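Local coordinates for putidaredoxin reductase (Pseudomonas putida, PDB 1Q1R), which probably passes electrons from NADH through its bound FAD to putidaredoxin, the iron-sulfur protein that supplies the cytochrome P450cam monooxygenase, at residues A[176-181]-A[235-240]; A[191-196]-A[361-366]; A[125-130]-A[217-222]; A[76-81]-A[97-102]. One frame throughout, in Å; residues are numbered along the deposited sequence.

Interaction 1 (A[176-181]-A[235-240]); sequences TLLDTA and TRLPAD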
loop_
_atom_site.group_PDB
_atom_site.type_symbol
_atom_site.label_atom_id
_atom_site.label_comp_id
_atom_site.label_asym_id
_atom_site.label_seq_id
_atom_site.Cartn_x
_atom_site.Cartn_y
_atom_site.Cartn_z
ATOM N N THR A 176 0.390 19.134 -12.665
ATOM C CA THR A 176 1.827 19.261 -12.445
ATOM C C THR A 176 2.181 18.345 -11.269
ATOM O O THR A 176 1.522 18.378 -10.228
ATOM C CB THR A 176 2.238 20.715 -12.063
ATOM O OG1 THR A 176 1.859 21.621 -13.106
ATOM C CG2 THR A 176 3.747 20.801 -11.857
ATOM N N LEU A 177 3.206 17.515 -11.431
ATOM C CA LEU A 177 3.605 16.623 -10.347
ATOM C C LEU A 177 5.036 16.924 -9.943
ATOM O O LEU A 177 5.922 17.041 -10.788
ATOM C CB LEU A 177 3.462 15.159 -10.766
ATOM C CG LEU A 177 3.728 14.129 -9.664
ATOM C CD1 LEU A 177 2.934 12.857 -9.928
ATOM C CD2 LEU A 177 5.218 13.836 -9.591
ATOM N N LEU A 178 5.258 17.035 -8.640
ATOM C CA LEU A 178 6.575 17.363 -8.118
ATOM C C LEU A 178 7.177 16.259 -7.267
ATOM O O LEU A 178 6.498 15.658 -6.429
ATOM C CB LEU A 178 6.487 18.633 -7.270
ATOM C CG LEU A 178 5.676 19.792 -7.849
ATOM C CD1 LEU A 178 5.580 20.903 -6.811
ATOM C CD2 LEU A 178 6.329 20.293 -9.124
ATOM N N ASP A 179 8.462 16.004 -7.480
ATOM C CA ASP A 179 9.171 15.006 -6.695
ATOM C C ASP A 179 10.576 15.520 -6.416
ATOM O O ASP A 179 11.227 16.087 -7.292
ATOM C CB ASP A 179 9.248 13.667 -7.429
ATOM C CG ASP A 179 9.632 12.522 -6.505
ATOM O OD1 ASP A 179 10.709 12.584 -5.875
ATOM O OD2 ASP A 179 8.850 11.556 -6.397
ATOM N N THR A 180 11.029 15.323 -5.186
ATOM C CA THR A 180 12.351 15.764 -4.775
ATOM C C THR A 180 13.439 14.887 -5.384
ATOM O O THR A 180 14.547 15.353 -5.646
ATOM C CB THR A 180 12.474 15.732 -3.245
ATOM O OG1 THR A 180 12.064 14.445 -2.763
ATOM C CG2 THR A 180 11.587 16.803 -2.618
ATOM N N ALA A 181 13.118 13.617 -5.617
ATOM C CA ALA A 181 14.070 12.675 -6.199
ATOM C C ALA A 181 14.386 13.033 -7.647
ATOM O O ALA A 181 13.614 13.729 -8.308
ATOM C CB ALA A 181 13.513 11.262 -6.121
ATOM N N THR A 235 10.184 28.939 -8.473
ATOM C CA THR A 235 9.078 28.724 -9.395
ATOM C C THR A 235 7.726 28.828 -8.690
ATOM O O THR A 235 7.514 28.205 -7.651
ATOM C CB THR A 235 9.154 27.332 -10.052
ATOM O OG1 THR A 235 10.451 27.140 -10.632
ATOM C CG2 THR A 235 8.094 27.208 -11.138
ATOM N N ARG A 236 6.821 29.625 -9.247
ATOM C CA ARG A 236 5.486 29.746 -8.673
ATOM C C ARG A 236 4.522 28.912 -9.511
ATOM O O ARG A 236 4.375 29.132 -10.713
ATOM C CB ARG A 236 5.001 31.199 -8.656
ATOM C CG ARG A 236 3.510 31.327 -8.289
ATOM C CD ARG A 236 3.043 32.777 -8.199
ATOM N NE ARG A 236 1.628 32.884 -7.834
ATOM C CZ ARG A 236 0.615 32.759 -8.688
ATOM N NH1 ARG A 236 0.844 32.522 -9.973
ATOM N NH2 ARG A 236 -0.636 32.869 -8.258
ATOM N N LEU A 237 3.872 27.949 -8.873
ATOM C CA LEU A 237 2.916 27.103 -9.572
ATOM C C LEU A 237 1.516 27.423 -9.061
ATOM O O LEU A 237 1.165 27.062 -7.941
ATOM C CB LEU A 237 3.235 25.625 -9.320
ATOM C CG LEU A 237 4.589 25.119 -9.829
ATOM C CD1 LEU A 237 4.857 23.735 -9.269
ATOM C CD2 LEU A 237 4.594 25.100 -11.349
ATOM N N PRO A 238 0.703 28.122 -9.871
ATOM C CA PRO A 238 -0.658 28.459 -9.441
ATOM C C PRO A 238 -1.439 27.157 -9.298
ATOM O O PRO A 238 -1.301 26.262 -10.127
ATOM C CB PRO A 238 -1.169 29.332 -10.580
ATOM C CG PRO A 238 -0.479 28.739 -11.781
ATOM C CD PRO A 238 0.932 28.529 -11.269
ATOM N N ALA A 239 -2.247 27.044 -8.249
ATOM C CA ALA A 239 -2.999 25.815 -8.038
ATOM C C ALA A 239 -4.400 26.028 -7.490
ATOM O O ALA A 239 -4.622 26.891 -6.644
ATOM C CB ALA A 239 -2.226 24.896 -7.101
ATOM N N ASP A 240 -5.339 25.230 -7.984
ATOM C CA ASP A 240 -6.716 25.280 -7.507
ATOM C C ASP A 240 -6.880 24.122 -6.528
ATOM O O ASP A 240 -7.782 24.116 -5.691
ATOM C CB ASP A 240 -7.698 25.104 -8.667
ATOM C CG ASP A 240 -7.646 26.250 -9.648
ATOM O OD1 ASP A 240 -7.854 27.400 -9.213
ATOM O OD2 ASP A 240 -7.399 26.004 -10.849
#

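Interaction 2 (A[191-196]-A[361-366]); sequences PPVSAF and FSVFYL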
loop_
_atom_site.group_PDB
_atom_site.type_symbol
_atom_site.label_atom_id
_atom_site.label_comp_id
_atom_site.label_asym_id
_atom_site.label_seq_id
_atom_site.Cartn_x
_atom_site.Cartn_y
_atom_site.Cartn_z
ATOM N N PRO A 191 16.279 3.205 -13.559
ATOM C CA PRO A 191 16.147 4.422 -14.364
ATOM C C PRO A 191 15.281 4.289 -15.616
ATOM O O PRO A 191 14.372 5.089 -15.832
ATOM C CB PRO A 191 17.596 4.774 -14.680
ATOM C CG PRO A 191 18.297 4.362 -13.424
ATOM C CD PRO A 191 17.680 3.008 -13.140
ATOM N N PRO A 192 15.545 3.276 -16.458
ATOM C CA PRO A 192 14.731 3.124 -17.669
ATOM C C PRO A 192 13.246 2.908 -17.384
ATOM O O PRO A 192 12.400 3.162 -18.239
ATOM C CB PRO A 192 15.384 1.935 -18.377
ATOM C CG PRO A 192 15.957 1.139 -17.245
ATOM C CD PRO A 192 16.551 2.203 -16.362
ATOM N N VAL A 193 12.934 2.436 -16.182
ATOM C CA VAL A 193 11.546 2.214 -15.796
ATOM C C VAL A 193 10.941 3.562 -15.387
ATOM O O VAL A 193 9.781 3.843 -15.680
ATOM C CB VAL A 193 11.448 1.207 -14.628
ATOM C CG1 VAL A 193 10.018 1.120 -14.123
ATOM C CG2 VAL A 193 11.919 -0.163 -15.094
ATOM N N SER A 194 11.736 4.388 -14.711
ATOM C CA SER A 194 11.283 5.714 -14.298
ATOM C C SER A 194 11.043 6.505 -15.574
ATOM O O SER A 194 10.065 7.241 -15.698
ATOM C CB SER A 194 12.356 6.421 -13.465
ATOM O OG SER A 194 12.555 5.772 -12.222
ATOM N N ALA A 195 11.951 6.334 -16.527
ATOM C CA ALA A 195 11.859 7.014 -17.808
ATOM C C ALA A 195 10.541 6.665 -18.484
ATOM O O ALA A 195 9.884 7.527 -19.065
ATOM C CB ALA A 195 13.031 6.609 -18.698
ATOM N N PHE A 196 10.159 5.392 -18.415
ATOM C CA PHE A 196 8.906 4.954 -19.020
ATOM C C PHE A 196 7.728 5.729 -18.416
ATOM O O PHE A 196 6.916 6.304 -19.144
ATOM C CB PHE A 196 8.704 3.455 -18.798
ATOM C CG PHE A 196 7.297 2.998 -19.043
ATOM C CD1 PHE A 196 6.792 2.908 -20.339
ATOM C CD2 PHE A 196 6.460 2.695 -17.973
ATOM C CE1 PHE A 196 5.465 2.524 -20.565
ATOM C CE2 PHE A 196 5.140 2.312 -18.184
ATOM C CZ PHE A 196 4.640 2.226 -19.482
ATOM N N PHE A 361 5.856 -4.939 -21.712
ATOM C CA PHE A 361 7.167 -5.493 -21.425
ATOM C C PHE A 361 7.265 -5.944 -19.982
ATOM O O PHE A 361 6.364 -5.700 -19.176
ATOM C CB PHE A 361 8.244 -4.438 -21.701
ATOM C CG PHE A 361 8.078 -3.172 -20.894
ATOM C CD1 PHE A 361 8.456 -3.126 -19.555
ATOM C CD2 PHE A 361 7.532 -2.032 -21.472
ATOM C CE1 PHE A 361 8.292 -1.963 -18.805
ATOM C CE2 PHE A 361 7.363 -0.864 -20.732
ATOM C CZ PHE A 361 7.743 -0.828 -19.396
ATOM N N SER A 362 8.368 -6.612 -19.671
ATOM C CA SER A 362 8.643 -7.082 -18.324
ATOM C C SER A 362 10.080 -6.687 -18.018
ATOM O O SER A 362 10.947 -6.755 -18.892
ATOM C CB SER A 362 8.488 -8.598 -18.234
ATOM O OG SER A 362 7.149 -8.985 -18.490
ATOM N N VAL A 363 10.328 -6.262 -16.787
ATOM C CA VAL A 363 11.666 -5.860 -16.388
ATOM C C VAL A 363 12.115 -6.752 -15.243
ATOM O O VAL A 363 11.484 -6.786 -14.176
ATOM C CB VAL A 363 11.698 -4.377 -15.932
ATOM C CG1 VAL A 363 13.129 -3.951 -15.628
ATOM C CG2 VAL A 363 11.109 -3.488 -17.018
ATOM N N PHE A 364 13.197 -7.487 -15.475
ATOM C CA PHE A 364 13.724 -8.390 -14.462
ATOM C C PHE A 364 14.850 -7.734 -13.676
ATOM O O PHE A 364 15.803 -7.222 -14.255
ATOM C CB PHE A 364 14.234 -9.686 -15.114
ATOM C CG PHE A 364 13.162 -10.475 -15.820
ATOM C CD1 PHE A 364 12.742 -10.119 -17.098
ATOM C CD2 PHE A 364 12.548 -11.555 -15.188
ATOM C CE1 PHE A 364 11.723 -10.824 -17.737
ATOM C CE2 PHE A 364 11.529 -12.265 -15.818
ATOM C CZ PHE A 364 11.114 -11.899 -17.092
ATOM N N TYR A 365 14.731 -7.744 -12.354
ATOM C CA TYR A 365 15.752 -7.167 -11.486
ATOM C C TYR A 365 16.599 -8.304 -10.932
ATOM O O TYR A 365 16.087 -9.188 -10.243
ATOM C CB TYR A 365 15.106 -6.392 -10.333
ATOM C CG TYR A 365 14.340 -5.168 -10.782
ATOM C CD1 TYR A 365 13.125 -5.288 -11.457
ATOM C CD2 TYR A 365 14.846 -3.890 -10.558
ATOM C CE1 TYR A 365 12.433 -4.165 -11.900
ATOM C CE2 TYR A 365 14.162 -2.759 -10.994
ATOM C CZ TYR A 365 12.959 -2.902 -11.664
ATOM O OH TYR A 365 12.290 -1.783 -12.102
ATOM N N LEU A 366 17.894 -8.283 -11.238
ATOM C CA LEU A 366 18.791 -9.334 -10.778
ATOM C C LEU A 366 19.957 -8.851 -9.925
ATOM O O LEU A 366 20.418 -7.716 -10.043
ATOM C CB LEU A 366 19.367 -10.111 -11.974
ATOM C CG LEU A 366 18.428 -10.861 -12.923
ATOM C CD1 LEU A 366 17.686 -9.874 -13.809
ATOM C CD2 LEU A 366 19.238 -11.830 -13.775
#

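Interaction 3 (A[125-130]-A[217-222]); sequences GKANNF and FEMSTD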
loop_
_atom_site.group_PDB
_atom_site.type_symbol
_atom_site.label_atom_id
_atom_site.label_comp_id
_atom_site.label_asym_id
_atom_site.label_seq_id
_atom_site.Cartn_x
_atom_site.Cartn_y
_atom_site.Cartn_z
ATOM N N GLY A 125 -2.358 23.145 5.509
ATOM C CA GLY A 125 -2.967 21.833 5.657
ATOM C C GLY A 125 -4.471 21.893 5.885
ATOM O O GLY A 125 -5.203 20.992 5.469
ATOM N N LYS A 126 -4.931 22.960 6.538
ATOM C CA LYS A 126 -6.352 23.145 6.833
ATOM C C LYS A 126 -7.199 23.459 5.598
ATOM O O LYS A 126 -8.379 23.123 5.555
ATOM C CB LYS A 126 -6.545 24.287 7.834
ATOM C CG LYS A 126 -5.606 24.283 9.024
ATOM C CD LYS A 126 -5.876 23.139 9.979
ATOM C CE LYS A 126 -4.953 23.237 11.191
ATOM N NZ LYS A 126 -5.148 22.104 12.141
ATOM N N ALA A 127 -6.605 24.121 4.609
ATOM C CA ALA A 127 -7.322 24.493 3.391
ATOM C C ALA A 127 -8.108 23.310 2.819
ATOM O O ALA A 127 -7.612 22.183 2.781
ATOM C CB ALA A 127 -6.344 25.023 2.353
ATOM N N ASN A 128 -9.334 23.571 2.371
ATOM C CA ASN A 128 -10.166 22.508 1.823
ATOM C C ASN A 128 -9.662 22.049 0.456
ATOM O O ASN A 128 -10.110 21.022 -0.067
ATOM C CB ASN A 128 -11.626 22.971 1.736
ATOM C CG ASN A 128 -11.858 23.977 0.638
ATOM O OD1 ASN A 128 -10.995 24.800 0.340
ATOM N ND2 ASN A 128 -13.042 23.928 0.033
ATOM N N ASN A 129 -8.728 22.806 -0.120
ATOM C CA ASN A 129 -8.175 22.433 -1.411
ATOM C C ASN A 129 -6.737 21.918 -1.319
ATOM O O ASN A 129 -5.988 21.941 -2.292
ATOM C CB ASN A 129 -8.297 23.588 -2.418
ATOM C CG ASN A 129 -7.383 24.745 -2.109
ATOM O OD1 ASN A 129 -7.024 24.990 -0.959
ATOM N ND2 ASN A 129 -7.026 25.491 -3.143
ATOM N N PHE A 130 -6.364 21.462 -0.129
ATOM C CA PHE A 130 -5.059 20.848 0.106
ATOM C C PHE A 130 -5.426 19.567 0.845
ATOM O O PHE A 130 -6.019 19.625 1.920
ATOM C CB PHE A 130 -4.156 21.685 1.018
ATOM C CG PHE A 130 -2.820 21.034 1.289
ATOM C CD1 PHE A 130 -1.718 21.309 0.482
ATOM C CD2 PHE A 130 -2.688 20.081 2.295
ATOM C CE1 PHE A 130 -0.508 20.644 0.668
ATOM C CE2 PHE A 130 -1.476 19.406 2.489
ATOM C CZ PHE A 130 -0.388 19.690 1.672
ATOM N N PHE A 217 3.674 28.024 0.264
ATOM C CA PHE A 217 2.450 28.265 -0.491
ATOM C C PHE A 217 1.927 29.687 -0.342
ATOM O O PHE A 217 2.264 30.392 0.609
ATOM C CB PHE A 217 1.331 27.317 -0.023
ATOM C CG PHE A 217 1.722 25.868 0.020
ATOM C CD1 PHE A 217 2.422 25.353 1.105
ATOM C CD2 PHE A 217 1.389 25.016 -1.026
ATOM C CE1 PHE A 217 2.784 24.005 1.148
ATOM C CE2 PHE A 217 1.744 23.672 -0.995
ATOM C CZ PHE A 217 2.444 23.166 0.096
ATOM N N GLU A 218 1.102 30.097 -1.299
ATOM C CA GLU A 218 0.453 31.398 -1.245
ATOM C C GLU A 218 -0.996 31.010 -0.974
ATOM O O GLU A 218 -1.457 29.973 -1.460
ATOM C CB GLU A 218 0.567 32.134 -2.579
ATOM C CG GLU A 218 2.000 32.413 -2.989
ATOM C CD GLU A 218 2.109 33.227 -4.262
ATOM O OE1 GLU A 218 1.244 33.082 -5.150
ATOM O OE2 GLU A 218 3.079 34.004 -4.380
ATOM N N MET A 219 -1.703 31.813 -0.187
ATOM C CA MET A 219 -3.090 31.511 0.143
ATOM C C MET A 219 -4.008 32.715 0.103
ATOM O O MET A 219 -3.559 33.844 0.261
ATOM C CB MET A 219 -3.166 30.894 1.531
ATOM C CG MET A 219 -2.512 29.546 1.625
ATOM S SD MET A 219 -2.837 28.887 3.230
ATOM C CE MET A 219 -4.569 28.415 3.042
ATOM N N SER A 220 -5.300 32.459 -0.100
ATOM C CA SER A 220 -6.298 33.522 -0.141
ATOM C C SER A 220 -6.714 33.836 1.292
ATOM O O SER A 220 -6.930 32.933 2.098
ATOM C CB SER A 220 -7.519 33.084 -0.963
ATOM O OG SER A 220 -8.085 31.895 -0.437
ATOM N N THR A 221 -6.823 35.121 1.605
ATOM C CA THR A 221 -7.183 35.560 2.947
ATOM C C THR A 221 -8.629 35.259 3.343
ATOM O O THR A 221 -8.894 34.824 4.463
ATOM C CB THR A 221 -6.928 37.082 3.106
ATOM O OG1 THR A 221 -7.165 37.470 4.464
ATOM C CG2 THR A 221 -7.847 37.879 2.182
ATOM N N ASP A 222 -9.560 35.480 2.424
ATOM C CA ASP A 222 -10.974 35.255 2.711
ATOM C C ASP A 222 -11.370 33.780 2.773
ATOM O O ASP A 222 -11.971 33.333 3.749
ATOM C CB ASP A 222 -11.832 35.984 1.670
ATOM C CG ASP A 222 -11.608 35.465 0.260
ATOM O OD1 ASP A 222 -10.468 35.059 -0.055
ATOM O OD2 ASP A 222 -12.570 35.475 -0.541
#

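Interaction 4 (A[76-81]-A[97-102]); sequences QLLGGT and DGRALD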
loop_
_atom_site.group_PDB
_atom_site.type_symbol
_atom_site.label_atom_id
_atom_site.label_comp_id
_atom_site.label_asym_id
_atom_site.label_seq_id
_atom_site.Cartn_x
_atom_site.Cartn_y
_atom_site.Cartn_z
ATOM N N GLN A 76 -18.434 -8.165 16.015
ATOM C CA GLN A 76 -18.823 -6.877 16.569
ATOM C C GLN A 76 -17.938 -5.767 16.022
ATOM O O GLN A 76 -16.720 -5.786 16.192
ATOM C CB GLN A 76 -18.735 -6.921 18.096
ATOM C CG GLN A 76 -19.502 -8.086 18.708
ATOM C CD GLN A 76 -19.329 -8.170 20.210
ATOM O OE1 GLN A 76 -19.736 -7.267 20.944
ATOM N NE2 GLN A 76 -18.719 -9.256 20.677
ATOM N N LEU A 77 -18.562 -4.803 15.356
ATOM C CA LEU A 77 -17.840 -3.682 14.776
ATOM C C LEU A 77 -18.074 -2.443 15.630
ATOM O O LEU A 77 -19.209 -2.006 15.816
ATOM C CB LEU A 77 -18.319 -3.445 13.340
ATOM C CG LEU A 77 -17.668 -2.334 12.513
ATOM C CD1 LEU A 77 -16.170 -2.563 12.407
ATOM C CD2 LEU A 77 -18.306 -2.307 11.131
ATOM N N LEU A 78 -16.991 -1.886 16.157
ATOM C CA LEU A 78 -17.074 -0.703 17.003
ATOM C C LEU A 78 -16.301 0.431 16.336
ATOM O O LEU A 78 -15.103 0.598 16.568
ATOM C CB LEU A 78 -16.476 -1.013 18.379
ATOM C CG LEU A 78 -17.085 -0.332 19.606
ATOM C CD1 LEU A 78 -16.241 -0.673 20.829
ATOM C CD2 LEU A 78 -17.150 1.173 19.410
ATOM N N GLY A 79 -16.996 1.205 15.507
ATOM C CA GLY A 79 -16.360 2.306 14.803
ATOM C C GLY A 79 -16.313 3.607 15.578
ATOM O O GLY A 79 -16.855 3.705 16.677
ATOM N N GLY A 80 -15.657 4.609 14.996
ATOM C CA GLY A 80 -15.535 5.908 15.634
ATOM C C GLY A 80 -14.954 5.826 17.031
ATOM O O GLY A 80 -15.193 6.696 17.863
ATOM N N THR A 81 -14.173 4.782 17.285
ATOM C CA THR A 81 -13.585 4.584 18.601
ATOM C C THR A 81 -12.078 4.403 18.543
ATOM O O THR A 81 -11.573 3.495 17.882
ATOM C CB THR A 81 -14.202 3.362 19.285
ATOM O OG1 THR A 81 -15.625 3.505 19.289
ATOM C CG2 THR A 81 -13.713 3.243 20.720
ATOM N N ASP A 97 -12.738 6.888 25.588
ATOM C CA ASP A 97 -13.819 7.233 26.510
ATOM C C ASP A 97 -13.564 6.666 27.905
ATOM O O ASP A 97 -14.392 6.812 28.803
ATOM C CB ASP A 97 -15.154 6.701 25.981
ATOM C CG ASP A 97 -15.295 5.199 26.155
ATOM O OD1 ASP A 97 -14.306 4.479 25.905
ATOM O OD2 ASP A 97 -16.393 4.735 26.534
ATOM N N GLY A 98 -12.419 6.016 28.082
ATOM C CA GLY A 98 -12.091 5.442 29.375
ATOM C C GLY A 98 -12.491 3.982 29.490
ATOM O O GLY A 98 -12.047 3.282 30.400
ATOM N N ARG A 99 -13.332 3.522 28.570
ATOM C CA ARG A 99 -13.791 2.136 28.567
ATOM C C ARG A 99 -12.634 1.182 28.264
ATOM O O ARG A 99 -11.697 1.536 27.548
ATOM C CB ARG A 99 -14.896 1.959 27.524
ATOM C CG ARG A 99 -15.470 0.557 27.446
ATOM C CD ARG A 99 -16.548 0.474 26.374
ATOM N NE ARG A 99 -17.064 -0.884 26.216
ATOM C CZ ARG A 99 -17.963 -1.241 25.303
ATOM N NH1 ARG A 99 -18.453 -0.341 24.460
ATOM N NH2 ARG A 99 -18.372 -2.503 25.230
ATOM N N ALA A 100 -12.707 -0.025 28.816
ATOM C CA ALA A 100 -11.667 -1.028 28.607
ATOM C C ALA A 100 -12.264 -2.343 28.116
ATOM O O ALA A 100 -13.296 -2.794 28.618
ATOM C CB ALA A 100 -10.894 -1.257 29.902
ATOM N N LEU A 101 -11.613 -2.951 27.131
ATOM C CA LEU A 101 -12.081 -4.216 26.576
ATOM C C LEU A 101 -11.082 -5.317 26.897
ATOM O O LEU A 101 -9.883 -5.154 26.672
ATOM C CB LEU A 101 -12.245 -4.106 25.058
ATOM C CG LEU A 101 -13.190 -3.033 24.516
ATOM C CD1 LEU A 101 -13.163 -3.065 22.992
ATOM C CD2 LEU A 101 -14.602 -3.265 25.035
ATOM N N ASP A 102 -11.579 -6.434 27.421
ATOM C CA ASP A 102 -10.718 -7.559 27.767
ATOM C C ASP A 102 -10.423 -8.407 26.535
ATOM O O ASP A 102 -11.266 -8.545 25.644
ATOM C CB ASP A 102 -11.374 -8.439 28.835
ATOM C CG ASP A 102 -11.672 -7.683 30.114
ATOM O OD1 ASP A 102 -10.796 -6.923 30.580
ATOM O OD2 ASP A 102 -12.781 -7.856 30.659
#

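Interaction 1 (A[176-181]-A[235-240])
Thr176 and Leu237 mark the closest approach of two backbones that belong to different sheets: their CA atoms lie 8.4 Å apart, and no hydrogen bond links 176-181 to 235-240. The first segment lies on strand 174-178, an inner strand of the parallel sheet in the second Rossmann-type domain of this glutathione reductase fold. The second carries strand 236-238, an outer strand of the three-stranded antiparallel sheet packed against it. Between these two segments the join is made by side chains, with no backbone bond. Within the first strand, Thr176 and Leu178 turn their side chains toward the antiparallel sheet while Leu177, between them, faces away and lies against Val154. Leu237 replies from the other sheet. With its CG anti to the carbonyl carbon, a chi1 of -63° turns the branch toward the parallel sheet, and CD1 makes the closest touches. Leu178 meets it tip to tip with both branches: CD2 lies 3.7 Å and CD1 3.8 Å from Leu237 CD1. Thr176 adds its methyl rather than its hydroxyl, with CG2 4.1 Å from Leu237 CD1, the two side chains slanting across each other. Three buried residues thus bring their methyl groups together round one carbon atom. At Asp179 the chain turns. Here it forms an Asx turn, Asp179 OD1 accepting through the anti lone pair from Ala181 N at 2.6 Å, with an N-H...O angle of 149°.

Interaction 2 (A[191-196]-A[361-366])
Phe196 and Phe361 form a T-shaped aromatic pair at a buried helix-on-sheet junction, where helix 191-204 of the pyridine nucleotide-disulphide oxidoreductase part packs on strand 360-367 of the C-terminal reductase part. The short axes run nearly antiparallel, at 150°, and approach to 10.7 Å, a separation bridged by side chains. The ring centroids are 5.1 Å apart and the planes stand at 89°. Phe361 is the edge: its CZ sits 3.8 Å above the plane of Phe196, over the ring centre, while Phe361 CE2 lies against Phe196 CD1 and CE1. That reach comes from a chi1 of 59°, which sets CG of Phe361 between its backbone N and carbonyl carbon. With an alanine in place of Phe196, the edge of Phe361 would probably lose the ring it faces and a gap would be likely to open between helix and strand. One turn earlier, Val193 touches chiefly through CG2, 3.9 Å from Val363 CG2 and 3.4 Å from Tyr365 OH. That hydroxyl is also weakly hydrogen-bonded to Ala190 N and Asp375 OD1. Strand 360-367 runs between strands 349-353 and 370-377: Ile350 of strand 349-353 touches Val363 and Tyr365, and Val377 of strand 370-377 touches both phenylalanine rings.

Interaction 3 (A[125-130]-A[217-222])
Ala127 and Phe130 bracket a type I beta turn that leads from helix 123-126 into strand 130-132, an outermost strand of the parallel sheet in the second Rossmann-type domain. They pack on Met219 and Phe217, which lie on strand 214-219 at one margin of the antiparallel sheet. The turn is closed by the bond from Phe130 N to Ala127 O, 3.2 Å; both end residues point toward strand 214-219. Phe130 and Phe217 make an offset edge-to-face pair, with the edge of Phe130 toward the face of Phe217, centroids 5.7 Å apart and planes at 83°. The closest atoms, Phe130 CE1 and Phe217 CZ, are 3.9 Å from each other, an oblique meeting in keeping with the offset of the pair. With CG anti to its backbone N (chi1 179°), Phe130 reaches out from the strand start to make this meeting. Two residues along, Met219 runs straight through chi2 and then bends at chi3 (75°), which brings its CE to 3.9 Å from Ala127 CB. Val124, on the short helix, touches Phe130, Phe217 and Met219 and joins the two pairs into one patch. Every touching group is a methyl or an aromatic C-H, which implies that this direct contact rests on apolar burial, dispersion and weak ring electrostatics; a polar tie is supplied beside it by Asn129 ND2, bonded to Val226 O.

Interaction 4 (A[76-81]-A[97-102])
Leu78 reaches from the end of strand 75-78 toward Arg99 and Leu101, and its side chain can be followed atom by atom. CB already points to the segment 97-102, but with the backbones so far apart, 11.4 Å between the CA atoms of Leu78 and Leu101, it touches nothing there. At CG the chain forks, after a chi1 of -146° that is well off a staggered value; CG itself meets nothing of 97-102 and only directs the two methyls. One branch, CD1, continues toward 97-102 and makes the contact. It lies 4.3 Å from Arg99 NH1, approaching the guanidinium obliquely, and 4.5 Å from Leu101 CD1, a loose apolar touch. The other branch, CD2, turns to the side of Thr81, where the modelled fit is doubtful. Arg99 reaches the methyl from the surface because its chain is fully extended through all its torsions. The chain bends just ahead of it in an Asx turn: Asp97 OD1 accepts from Arg99 N at 3.0 Å, met from above the carboxylate plane. Gly98, at the bend, has backbone angles that call for glycine. The contact joins an outermost strand of the parallel FAD-domain sheet to strand 100-102, an outermost strand of the neighbouring antiparallel sheet. Leu101 leans on Arg33 and Val35 of strand 31-35 and on Val93 of strand 92-95, while Leu78 is bonded through its backbone to Leu34 and Gly36.

Interactions 1 and 3 work as a pair: both join the antiparallel sheet to the parallel sheet of the second Rossmann-type domain, their centres are 15 Å apart, and they touch directly. Arg236 NE of interaction 1 meets Glu218 OE1 of interaction 3 in a salt bridge of 2.7 Å, and Asn129 ND2 probably bonds to Asp240 O at 3.0 Å. In interaction 2, centred 26 Å from interaction 1, helix 191-204, next in the chain after strand 174-178, ties this region to the C-terminal part. Interaction 4 stands apart in the FAD domain, 35 Å from interaction 3 between centres. It alone borders the flavin cofactor: Thr81 touches FAD, and the side chain of Leu78 is about 9 Å from it.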